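PDB 4HD1: squalene synthase HpnC from Alicyclobacillus acidocaldarius subsp. acidocaldarius, which probably takes part in squalene formation as a member of the squalene/phytoene synthase family of prenyl-transferring enzymes. Local coordinates for residues 44-49 with 90-95; 4-9 with 40-45. One frame throughout, in Å; residues are numbered along the deposited sequence.

Contact 1. Residues 44-49 with 90-95; sequences FYSVYA and RALQFT. With SO4 (sulfate ion), chain B.
S46 and T95 make the hydrogen bond at the centre of a helix-helix contact in the all-helical fold of the squalene/phytoene synthase family, where helix 41-56 packs against helix 87-99. The axes of the two short segments approach to 8.8 Å and run at 123°, nearer antiparallel than parallel; S46 and L92 have the nearest CA atoms, 5.2 Å apart.

The polar evidence is one hydroxyl-to-hydroxyl hydrogen bond, S46 OG to T95 OG1 at 2.8 Å, in which either group could donate. With chi1 at 62°, S46 OG sits between its own backbone N and carbonyl carbon. H43, three residues before S46, holds both hydroxyls: its O takes S46 OG and its ND1 pairs with T95 OG1. Away from the interface, Y45 OH meets a sulfate that A3 N and R19 NE also bind; the modelled hydrogen bond from Y45 OH to sulfate O3, at the ring edge, is very short, and its exact length is doubtful.

Van der Waals contacts surround the hydroxyl pair. A91 CB faces S46 CB at 4.2 Å. Next to A91, L92 has its CG anti to the backbone N (chi1 -164°), which brings CD1 over the backbone of residue 46, 3.5 Å from S46 O. The same methyl makes the apolar side-chain pair of the contact, V47 CG2 to L92 CD1 at 4.3 Å.

Contact 2. Residues 4-9 with 40-45; sequences MGSVPV and LRPHFY. With SO4 (sulfate ion), chain B.
M4, a selenomethionine, reaches P42 and Y45 with its terminal methyl, although its CB points away from helix 41-56. The return is made by the bends at chi2 (-65°) and chi3 (92°), which fold the chain back and leave CE 3.7 Å from Y45 CD2. The approach to the ring is oblique, and the same methyl lies 4.2 Å from P42 CG, so it bridges two side chains three residues apart on the helix. E16 of helix 12-25 touches M4 as well.

S6 follows at the end of a short 3-10 segment, 4-6. Its OG lies 3.8 Å from P42 CG, a van der Waals contact, while its polar partner is A3 O. The hydroxyl is thus tied back to A3 O while its oxygen rests against the proline ring.

V7, the buried member of the segment, places CG2 3.9 Å from P42 CB. The V7 and P42 side chains pass each other, pointing opposite ways, and F15 of helix 12-25 touches both, closing a small apolar cluster.

Facing the segment, P42 is the common target of M4, S6 and V7. Just before P42, R41 brings CD to 3.0 Å from sulfate O3, a tight approach, and NH1 to 3.1 Å from sulfate O1. A proline at the second residue of a helix is a familiar first-turn feature, since the backbone there gives no helical N-H bond; here that turn serves as the docking surface for the N-terminal arm ahead of helix 12-25.

Contacts 1 and 2 use successive turns of helix 41-56, sharing F44 and Y45, and their centres lie 9 Å apart. A direct polar tie joins them: T95 OG1 of contact 1 probably hydrogen-bonds H43 ND1 of contact 2 at 2.7 Å. F94 supplies the apolar joint, its CZ lying 3.6 Å from P8 CD and its CE2 4.1 Å from V7 CG2, so helix 87-99 meets both helix 41-56 and the N-terminal arm. One sulfate, probably from the crystallisation liquor, is bound by the shared Y45 and lies against R41; nothing in 90-95 reaches it, and alone it is no evidence of a substrate site. The centres of contacts 1 and 2 lie about 16 and 22 Å from the centre of the chain, on the same side.

Contact 1. Residues 44-49 with 90-95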
ATOM      1  N   PHE A  44      -1.009  14.596   0.092  1.00 49.28           N
ATOM      2  CA  PHE A  44      -0.557  13.398  -0.613  1.00 50.05           C
ATOM      3  C   PHE A  44       0.980  13.323  -0.602  1.00 52.35           C
ATOM      4  O   PHE A  44       1.543  12.261  -0.314  1.00 55.94           O
ATOM      5  CB  PHE A  44      -1.160  13.308  -2.026  1.00 48.60           C
ATOM      6  CG  PHE A  44      -2.489  12.593  -2.067  1.00 50.36           C
ATOM      7  CD1 PHE A  44      -3.633  13.173  -1.515  1.00 51.18           C
ATOM      8  CD2 PHE A  44      -2.597  11.323  -2.631  1.00 51.88           C
ATOM      9  CE1 PHE A  44      -4.855  12.505  -1.537  1.00 51.24           C
ATOM     10  CE2 PHE A  44      -3.813  10.649  -2.660  1.00 52.09           C
ATOM     11  CZ  PHE A  44      -4.941  11.242  -2.111  1.00 51.64           C
ATOM     12  N   TYR A  45       1.646  14.454  -0.861  1.00 51.10           N
ATOM     13  CA  TYR A  45       3.104  14.497  -0.894  1.00 51.13           C
ATOM     14  C   TYR A  45       3.720  14.154   0.454  1.00 52.00           C
ATOM     15  O   TYR A  45       4.693  13.398   0.507  1.00 54.83           O
ATOM     16  CB  TYR A  45       3.630  15.845  -1.405  1.00 50.91           C
ATOM     17  CG  TYR A  45       3.255  16.152  -2.839  1.00 53.09           C
ATOM     18  CD1 TYR A  45       3.479  15.223  -3.859  1.00 55.41           C
ATOM     19  CD2 TYR A  45       2.689  17.379  -3.183  1.00 53.31           C
ATOM     20  CE1 TYR A  45       3.140  15.503  -5.174  1.00 58.04           C
ATOM     21  CE2 TYR A  45       2.346  17.670  -4.499  1.00 55.01           C
ATOM     22  CZ  TYR A  45       2.570  16.727  -5.490  1.00 58.22           C
ATOM     23  OH  TYR A  45       2.230  17.005  -6.797  1.00 60.02           O
ATOM     24  N   SER A  46       3.150  14.672   1.540  1.00 51.67           N
ATOM     25  CA  SER A  46       3.712  14.391   2.867  1.00 55.63           C
ATOM     26  C   SER A  46       3.463  12.947   3.324  1.00 55.25           C
ATOM     27  O   SER A  46       4.326  12.337   3.961  1.00 55.92           O
ATOM     28  CB  SER A  46       3.212  15.385   3.915  1.00 56.82           C
ATOM     29  OG  SER A  46       1.808  15.309   4.057  1.00 60.44           O
ATOM     30  N   VAL A  47       2.294  12.400   2.994  1.00 53.22           N
ATOM     31  CA  VAL A  47       1.986  11.015   3.348  1.00 50.39           C
ATOM     32  C   VAL A  47       2.850  10.056   2.537  1.00 50.92           C
ATOM     33  O   VAL A  47       3.402   9.092   3.080  1.00 50.62           O
ATOM     34  CB  VAL A  47       0.492  10.698   3.183  1.00 50.02           C
ATOM     35  CG1 VAL A  47       0.244   9.201   3.285  1.00 50.09           C
ATOM     36  CG2 VAL A  47      -0.308  11.443   4.241  1.00 48.69           C
ATOM     37  N   TYR A  48       2.992  10.341   1.246  1.00 52.95           N
ATOM     38  CA  TYR A  48       3.829   9.510   0.392  1.00 54.27           C
ATOM     39  C   TYR A  48       5.318   9.610   0.708  1.00 55.54           C
ATOM     40  O   TYR A  48       6.014   8.588   0.662  1.00 56.22           O
ATOM     41  CB  TYR A  48       3.515   9.735  -1.086  1.00 57.48           C
ATOM     42  CG  TYR A  48       2.348   8.888  -1.536  1.00 62.90           C
ATOM     43  CD1 TYR A  48       2.551   7.605  -2.050  1.00 69.00           C
ATOM     44  CD2 TYR A  48       1.033   9.343  -1.409  1.00 65.07           C
ATOM     45  CE1 TYR A  48       1.482   6.814  -2.451  1.00 72.19           C
ATOM     46  CE2 TYR A  48      -0.045   8.558  -1.810  1.00 68.79           C
ATOM     47  CZ  TYR A  48       0.187   7.299  -2.330  1.00 74.22           C
ATOM     48  OH  TYR A  48      -0.869   6.513  -2.726  1.00 84.58           O
ATOM     49  N   ALA A  49       5.804  10.806   1.057  1.00 54.58           N
ATOM     50  CA  ALA A  49       7.185  10.942   1.536  1.00 57.17           C
ATOM     51  C   ALA A  49       7.384  10.089   2.787  1.00 57.54           C
ATOM     52  O   ALA A  49       8.393   9.410   2.914  1.00 62.14           O
ATOM     53  CB  ALA A  49       7.561  12.395   1.805  1.00 56.83           C
ATOM     54  N   ARG A  90       7.992  17.812   9.440  1.00 64.48           N
ATOM     55  CA  ARG A  90       7.324  19.089   9.686  1.00 65.46           C
ATOM     56  C   ARG A  90       6.117  19.219   8.751  1.00 61.43           C
ATOM     57  O   ARG A  90       5.031  19.608   9.183  1.00 60.28           O
ATOM     58  CB  ARG A  90       8.285  20.275   9.531  1.00 67.76           C
ATOM     59  CG  ARG A  90       8.914  20.738  10.839  1.00 69.42           C
ATOM     60  CD  ARG A  90       9.849  21.933  10.663  1.00 71.32           C
ATOM     61  NE  ARG A  90      11.242  21.501  10.582  1.00 75.28           N
ATOM     62  CZ  ARG A  90      12.033  21.649   9.520  1.00 75.35           C
ATOM     63  NH1 ARG A  90      11.594  22.251   8.424  1.00 78.71           N
ATOM     64  NH2 ARG A  90      13.278  21.202   9.562  1.00 76.60           N
ATOM     65  N   ALA A  91       6.302  18.872   7.479  1.00 59.44           N
ATOM     66  CA  ALA A  91       5.187  18.850   6.539  1.00 59.82           C
ATOM     67  C   ALA A  91       4.111  17.858   7.004  1.00 60.36           C
ATOM     68  O   ALA A  91       2.925  18.206   7.060  1.00 58.36           O
ATOM     69  CB  ALA A  91       5.669  18.525   5.132  1.00 58.18           C
ATOM     70  N   LEU A  92       4.525  16.643   7.370  1.00 58.75           N
ATOM     71  CA  LEU A  92       3.584  15.642   7.879  1.00 59.80           C
ATOM     72  C   LEU A  92       2.818  16.132   9.115  1.00 61.17           C
ATOM     73  O   LEU A  92       1.607  15.928   9.217  1.00 60.21           O
ATOM     74  CB  LEU A  92       4.278  14.305   8.173  1.00 58.95           C
ATOM     75  CG  LEU A  92       3.341  13.100   8.334  1.00 58.90           C
ATOM     76  CD1 LEU A  92       2.669  12.756   7.011  1.00 55.92           C
ATOM     77  CD2 LEU A  92       4.084  11.891   8.887  1.00 57.13           C
ATOM     78  N   GLN A  93       3.536  16.776  10.032  1.00 60.18           N
ATOM     79  CA  GLN A  93       2.974  17.401  11.235  1.00 61.79           C
ATOM     80  C   GLN A  93       1.807  18.354  10.940  1.00 60.72           C
ATOM     81  O   GLN A  93       0.783  18.330  11.628  1.00 58.59           O
ATOM     82  CB  GLN A  93       4.081  18.172  11.941  1.00 62.71           C
ATOM     83  CG  GLN A  93       3.813  18.565  13.372  1.00 65.58           C
ATOM     84  CD  GLN A  93       5.088  19.033  14.049  1.00 70.43           C
ATOM     85  OE1 GLN A  93       5.678  18.306  14.840  1.00 76.58           O
ATOM     86  NE2 GLN A  93       5.535  20.239  13.714  1.00 63.84           N
ATOM     87  N   PHE A  94       1.979  19.197   9.927  1.00 58.30           N
ATOM     88  CA  PHE A  94       0.914  20.078   9.482  1.00 59.13           C
ATOM     89  C   PHE A  94      -0.247  19.264   8.913  1.00 60.14           C
ATOM     90  O   PHE A  94      -1.402  19.483   9.292  1.00 62.03           O
ATOM     91  CB  PHE A  94       1.426  21.075   8.447  1.00 57.56           C
ATOM     92  CG  PHE A  94       0.380  22.040   7.977  1.00 58.81           C
ATOM     93  CD1 PHE A  94      -0.091  23.048   8.828  1.00 59.93           C
ATOM     94  CD2 PHE A  94      -0.147  21.945   6.694  1.00 58.31           C
ATOM     95  CE1 PHE A  94      -1.066  23.946   8.403  1.00 60.06           C
ATOM     96  CE2 PHE A  94      -1.119  22.843   6.263  1.00 59.57           C
ATOM     97  CZ  PHE A  94      -1.582  23.840   7.118  1.00 60.36           C
ATOM     98  N   THR A  95       0.074  18.325   8.024  1.00 57.93           N
ATOM     99  CA  THR A  95      -0.909  17.410   7.444  1.00 59.18           C
ATOM    100  C   THR A  95      -1.701  16.634   8.511  1.00 61.06           C
ATOM    101  O   THR A  95      -2.930  16.628   8.470  1.00 61.36           O
ATOM    102  CB  THR A  95      -0.253  16.452   6.428  1.00 57.98           C
ATOM    103  OG1 THR A  95       0.185  17.202   5.284  1.00 55.63           O
ATOM    104  CG2 THR A  95      -1.231  15.378   5.982  1.00 57.18           C
TER
HETATM  105  S   SO4 B 301       1.639  20.258  -7.772  1.00 45.10           S
HETATM  106  O1  SO4 B 301       0.703  21.413  -7.861  1.00 46.30           O
HETATM  107  O2  SO4 B 301       2.707  20.529  -6.759  1.00 61.31           O
HETATM  108  O3  SO4 B 301       0.944  19.017  -7.330  1.00 58.05           O
HETATM  109  O4  SO4 B 301       2.186  20.079  -9.159  1.00 45.26           O

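Contact 2. Residues 4-9 with 40-45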
HETATM    1  N   MSE A   4       1.546  23.885  -3.939  1.00 74.49           N
HETATM    2  CA  MSE A   4       2.391  24.514  -2.915  1.00 74.98           C
HETATM    3  C   MSE A   4       1.825  25.824  -2.360  1.00 75.78           C
HETATM    4  O   MSE A   4       2.029  26.136  -1.187  1.00 77.14           O
HETATM    5  CB  MSE A   4       3.815  24.718  -3.435  1.00 78.90           C
HETATM    6  CG  MSE A   4       4.510  23.429  -3.884  1.00 83.96           C
HETATM    7 SE   MSE A   4       4.830  22.137  -2.445  1.00 82.88          SE
HETATM    8  CE  MSE A   4       3.199  21.044  -2.581  1.00 77.33           C
ATOM      9  N   GLY A   5       1.107  26.572  -3.199  1.00 73.18           N
ATOM     10  CA  GLY A   5       0.488  27.839  -2.793  1.00 73.52           C
ATOM     11  C   GLY A   5      -0.652  27.743  -1.784  1.00 74.26           C
ATOM     12  O   GLY A   5      -1.036  28.752  -1.189  1.00 77.23           O
ATOM     13  N   SER A   6      -1.190  26.539  -1.583  1.00 72.47           N
ATOM     14  CA  SER A   6      -2.315  26.323  -0.661  1.00 75.60           C
ATOM     15  C   SER A   6      -1.867  25.945   0.760  1.00 74.14           C
ATOM     16  O   SER A   6      -2.691  25.728   1.648  1.00 77.61           O
ATOM     17  CB  SER A   6      -3.277  25.273  -1.226  1.00 76.57           C
ATOM     18  OG  SER A   6      -2.680  23.992  -1.213  1.00 78.31           O
ATOM     19  N   VAL A   7      -0.552  25.884   0.952  1.00 73.35           N
ATOM     20  CA  VAL A   7       0.082  25.614   2.238  1.00 68.82           C
ATOM     21  C   VAL A   7       0.648  26.937   2.798  1.00 66.23           C
ATOM     22  O   VAL A   7       0.955  27.840   2.012  1.00 65.24           O
ATOM     23  CB  VAL A   7       1.156  24.511   2.044  1.00 67.66           C
ATOM     24  CG1 VAL A   7       2.496  24.852   2.689  1.00 63.17           C
ATOM     25  CG2 VAL A   7       0.618  23.164   2.508  1.00 68.33           C
ATOM     26  N   PRO A   8       0.759  27.076   4.145  1.00 66.01           N
ATOM     27  CA  PRO A   8       1.293  28.324   4.714  1.00 65.41           C
ATOM     28  C   PRO A   8       2.732  28.596   4.279  1.00 66.85           C
ATOM     29  O   PRO A   8       3.531  27.656   4.156  1.00 65.34           O
ATOM     30  CB  PRO A   8       1.236  28.083   6.228  1.00 63.57           C
ATOM     31  CG  PRO A   8       0.220  27.010   6.407  1.00 66.41           C
ATOM     32  CD  PRO A   8       0.384  26.124   5.206  1.00 65.82           C
ATOM     33  N   VAL A   9       3.038  29.875   4.056  1.00 65.22           N
ATOM     34  CA  VAL A   9       4.338  30.335   3.547  1.00 64.58           C
ATOM     35  C   VAL A   9       5.543  29.682   4.239  1.00 65.50           C
ATOM     36  O   VAL A   9       6.481  29.260   3.559  1.00 63.33           O
ATOM     37  CB  VAL A   9       4.452  31.890   3.587  1.00 66.94           C
ATOM     38  CG1 VAL A   9       5.858  32.357   3.214  1.00 63.52           C
ATOM     39  CG2 VAL A   9       3.418  32.537   2.669  1.00 61.40           C
ATOM     40  N   LEU A  40      -5.469  19.695  -1.658  1.00 51.55           N
ATOM     41  CA  LEU A  40      -5.213  18.419  -0.976  1.00 50.69           C
ATOM     42  C   LEU A  40      -3.931  17.722  -1.418  1.00 49.43           C
ATOM     43  O   LEU A  40      -3.409  16.883  -0.673  1.00 51.75           O
ATOM     44  CB  LEU A  40      -6.408  17.459  -1.095  1.00 50.37           C
ATOM     45  CG  LEU A  40      -7.708  17.865  -0.388  1.00 51.90           C
ATOM     46  CD1 LEU A  40      -8.799  16.816  -0.640  1.00 51.60           C
ATOM     47  CD2 LEU A  40      -7.518  18.135   1.109  1.00 47.69           C
ATOM     48  N   ARG A  41      -3.419  18.054  -2.605  1.00 47.89           N
ATOM     49  CA  ARG A  41      -2.162  17.454  -3.075  1.00 48.67           C
ATOM     50  C   ARG A  41      -0.993  17.504  -2.064  1.00 49.08           C
ATOM     51  O   ARG A  41      -0.285  16.510  -1.927  1.00 49.54           O
ATOM     52  CB  ARG A  41      -1.722  18.040  -4.417  1.00 52.67           C
ATOM     53  CG  ARG A  41      -2.392  17.414  -5.622  1.00 54.21           C
ATOM     54  CD  ARG A  41      -1.818  17.958  -6.919  1.00 59.00           C
ATOM     55  NE  ARG A  41      -2.912  18.387  -7.780  1.00 65.77           N
ATOM     56  CZ  ARG A  41      -3.117  19.636  -8.180  1.00 69.82           C
ATOM     57  NH1 ARG A  41      -2.270  20.602  -7.840  1.00 71.96           N
ATOM     58  NH2 ARG A  41      -4.163  19.912  -8.943  1.00 75.44           N
ATOM     59  N   PRO A  42      -0.796  18.638  -1.347  1.00 49.04           N
ATOM     60  CA  PRO A  42       0.322  18.687  -0.393  1.00 49.18           C
ATOM     61  C   PRO A  42       0.278  17.565   0.647  1.00 50.19           C
ATOM     62  O   PRO A  42       1.331  17.067   1.073  1.00 50.95           O
ATOM     63  CB  PRO A  42       0.136  20.043   0.298  1.00 47.99           C
ATOM     64  CG  PRO A  42      -0.534  20.879  -0.729  1.00 48.65           C
ATOM     65  CD  PRO A  42      -1.497  19.938  -1.404  1.00 49.68           C
ATOM     66  N   HIS A  43      -0.931  17.165   1.034  1.00 48.83           N
ATOM     67  CA  HIS A  43      -1.097  16.089   1.998  1.00 50.62           C
ATOM     68  C   HIS A  43      -0.773  14.746   1.396  1.00 49.53           C
ATOM     69  O   HIS A  43      -0.289  13.849   2.093  1.00 49.60           O
ATOM     70  CB  HIS A  43      -2.490  16.141   2.601  1.00 53.49           C
ATOM     71  CG  HIS A  43      -2.845  17.503   3.154  1.00 56.73           C
ATOM     72  ND1 HIS A  43      -2.152  18.078   4.160  1.00 59.10           N
ATOM     73  CD2 HIS A  43      -3.837  18.415   2.786  1.00 57.90           C
ATOM     74  CE1 HIS A  43      -2.675  19.291   4.429  1.00 62.54           C
ATOM     75  NE2 HIS A  43      -3.705  19.497   3.586  1.00 61.76           N
ATOM     76  N   PHE A  44      -1.009  14.596   0.092  1.00 49.28           N
ATOM     77  CA  PHE A  44      -0.557  13.398  -0.613  1.00 50.05           C
ATOM     78  C   PHE A  44       0.980  13.323  -0.602  1.00 52.35           C
ATOM     79  O   PHE A  44       1.543  12.261  -0.314  1.00 55.94           O
ATOM     80  CB  PHE A  44      -1.160  13.308  -2.026  1.00 48.60           C
ATOM     81  CG  PHE A  44      -2.489  12.593  -2.067  1.00 50.36           C
ATOM     82  CD1 PHE A  44      -3.633  13.173  -1.515  1.00 51.18           C
ATOM     83  CD2 PHE A  44      -2.597  11.323  -2.631  1.00 51.88           C
ATOM     84  CE1 PHE A  44      -4.855  12.505  -1.537  1.00 51.24           C
ATOM     85  CE2 PHE A  44      -3.813  10.649  -2.660  1.00 52.09           C
ATOM     86  CZ  PHE A  44      -4.941  11.242  -2.111  1.00 51.64           C
ATOM     87  N   TYR A  45       1.646  14.454  -0.861  1.00 51.10           N
ATOM     88  CA  TYR A  45       3.104  14.497  -0.894  1.00 51.13           C
ATOM     89  C   TYR A  45       3.720  14.154   0.454  1.00 52.00           C
ATOM     90  O   TYR A  45       4.693  13.398   0.507  1.00 54.83           O
ATOM     91  CB  TYR A  45       3.630  15.845  -1.405  1.00 50.91           C
ATOM     92  CG  TYR A  45       3.255  16.152  -2.839  1.00 53.09           C
ATOM     93  CD1 TYR A  45       3.479  15.223  -3.859  1.00 55.41           C
ATOM     94  CD2 TYR A  45       2.689  17.379  -3.183  1.00 53.31           C
ATOM     95  CE1 TYR A  45       3.140  15.503  -5.174  1.00 58.04           C
ATOM     96  CE2 TYR A  45       2.346  17.670  -4.499  1.00 55.01           C
ATOM     97  CZ  TYR A  45       2.570  16.727  -5.490  1.00 58.22           C
ATOM     98  OH  TYR A  45       2.230  17.005  -6.797  1.00 60.02           O
TER
HETATM   99  S   SO4 B 301       1.639  20.258  -7.772  1.00 45.10           S
HETATM  100  O1  SO4 B 301       0.703  21.413  -7.861  1.00 46.30           O
HETATM  101  O2  SO4 B 301       2.707  20.529  -6.759  1.00 61.31           O
HETATM  102  O3  SO4 B 301       0.944  19.017  -7.330  1.00 58.05           O
HETATM  103  O4  SO4 B 301       2.186  20.079  -9.159  1.00 45.26           O